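PDB 3DB2: putative NADPH-dependent oxidoreductase from Desulfitobacterium hafniense DCB-2, which probably catalyses an NAD(P)H-dependent oxidation-reduction, as a two-domain member of the GFO/IDH/MocA oxidoreductase family whose physiological substrate is not established. Local coordinates for residues 97-100 and 105-108. Sequence-based numbering, arbitrary orientation.
Sequences KPIS and HAQR
Ser100, in the loop that joins strand 92-96 to helix 103-116 of the Rossmann fold, directs its side chain at His105 and Ala106 in the first turn of that helix. Ser100 CB lies 3.7 Å from CB of His105; the histidine side chain meets Ser100 through its methylene, while its ring leads away from the loop, and the same side chain also touches Ala80 of helix 79-88. The hydroxyl of Ser100 lies between the backbone N and the carbonyl carbon (chi1 63°), a rotation that brings Ser100 OG over the helix backbone at Ala106, 3.5 Å from Ala106 CA. Although OG also comes within 3.2 Å of the amide N of Ala106, the angle is too poor for a hydrogen bond; the hydroxyl is instead hydrogen-bonded to the carbonyl O of Ser102, just before the helix. Ile99 adds an apolar flank. Its CG1 is anti to the backbone N (chi1 175°), and the other branch, CG2, is the one that faces the alanine methyl. Helix 324-343 closes over this buried patch, with Leu331 touching both Ser100 and Ala106. The methyl of Ala106 thus has two neighbours from the loop, Ser100 OG at 3.5 Å and Ile99 CG2 at 4.2 Å.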
# COMPACT_ATOMS: atom_id res chain seq x y z
N LYS C 97 -12.32 -21.31 4.74
CA LYS C 97 -11.60 -20.31 5.46
C LYS C 97 -12.47 -19.29 6.25
O LYS C 97 -13.60 -19.14 5.66
CB LYS C 97 -10.64 -19.44 4.65
CG LYS C 97 -11.07 -19.12 3.25
CD LYS C 97 -12.38 -18.38 3.11
CE LYS C 97 -12.25 -16.94 3.59
NZ LYS C 97 -13.13 -16.09 2.71
N PRO C 98 -12.27 -18.54 7.35
CA PRO C 98 -11.28 -18.37 8.50
C PRO C 98 -11.60 -19.75 9.11
O PRO C 98 -12.78 -20.13 8.98
CB PRO C 98 -11.65 -17.16 9.25
CG PRO C 98 -13.11 -17.02 8.98
CD PRO C 98 -13.34 -17.53 7.60
N ILE C 99 -10.63 -20.37 9.72
CA ILE C 99 -10.84 -21.53 10.57
C ILE C 99 -11.99 -21.26 11.52
O ILE C 99 -12.84 -22.13 11.75
CB ILE C 99 -9.55 -21.89 11.31
CG1 ILE C 99 -9.75 -23.02 12.31
CG2 ILE C 99 -8.92 -20.71 12.03
CD1 ILE C 99 -8.43 -23.67 12.71
N SER C 100 -12.06 -20.05 12.05
CA SER C 100 -13.13 -19.55 12.88
C SER C 100 -12.99 -18.03 13.01
O SER C 100 -12.02 -17.50 12.49
CB SER C 100 -13.05 -20.18 14.28
OG SER C 100 -11.86 -19.86 14.97
N HIS C 105 -12.47 -21.03 19.58
CA HIS C 105 -12.94 -21.95 18.57
C HIS C 105 -11.76 -22.46 17.75
O HIS C 105 -11.70 -23.66 17.44
CB HIS C 105 -13.98 -21.25 17.71
CG HIS C 105 -15.33 -21.10 18.32
ND1 HIS C 105 -16.43 -20.72 17.57
CD2 HIS C 105 -15.78 -21.28 19.58
CE1 HIS C 105 -17.49 -20.68 18.37
NE2 HIS C 105 -17.13 -21.01 19.59
N ALA C 106 -10.83 -21.57 17.41
CA ALA C 106 -9.68 -22.04 16.61
C ALA C 106 -8.93 -23.05 17.45
O ALA C 106 -8.44 -24.06 16.95
CB ALA C 106 -8.76 -20.89 16.21
N GLN C 107 -8.80 -22.74 18.75
CA GLN C 107 -8.08 -23.65 19.65
C GLN C 107 -8.82 -24.97 19.80
O GLN C 107 -8.25 -26.05 19.89
CB GLN C 107 -7.90 -22.98 21.02
CG GLN C 107 -6.83 -21.90 20.99
CD GLN C 107 -6.72 -21.12 22.28
OE1 GLN C 107 -7.69 -20.92 23.03
NE2 GLN C 107 -5.49 -20.67 22.54
N ARG C 108 -10.15 -24.93 19.83
CA ARG C 108 -10.90 -26.17 19.94
C ARG C 108 -10.63 -27.04 18.72
O ARG C 108 -10.55 -28.24 18.85
CB ARG C 108 -12.40 -25.88 20.08
CG ARG C 108 -12.79 -25.62 21.54
CD ARG C 108 -14.14 -24.94 21.64
NE ARG C 108 -15.21 -25.75 21.05
CZ ARG C 108 -16.44 -25.33 20.83
NH1 ARG C 108 -16.77 -24.09 21.18
NH2 ARG C 108 -17.35 -26.14 20.29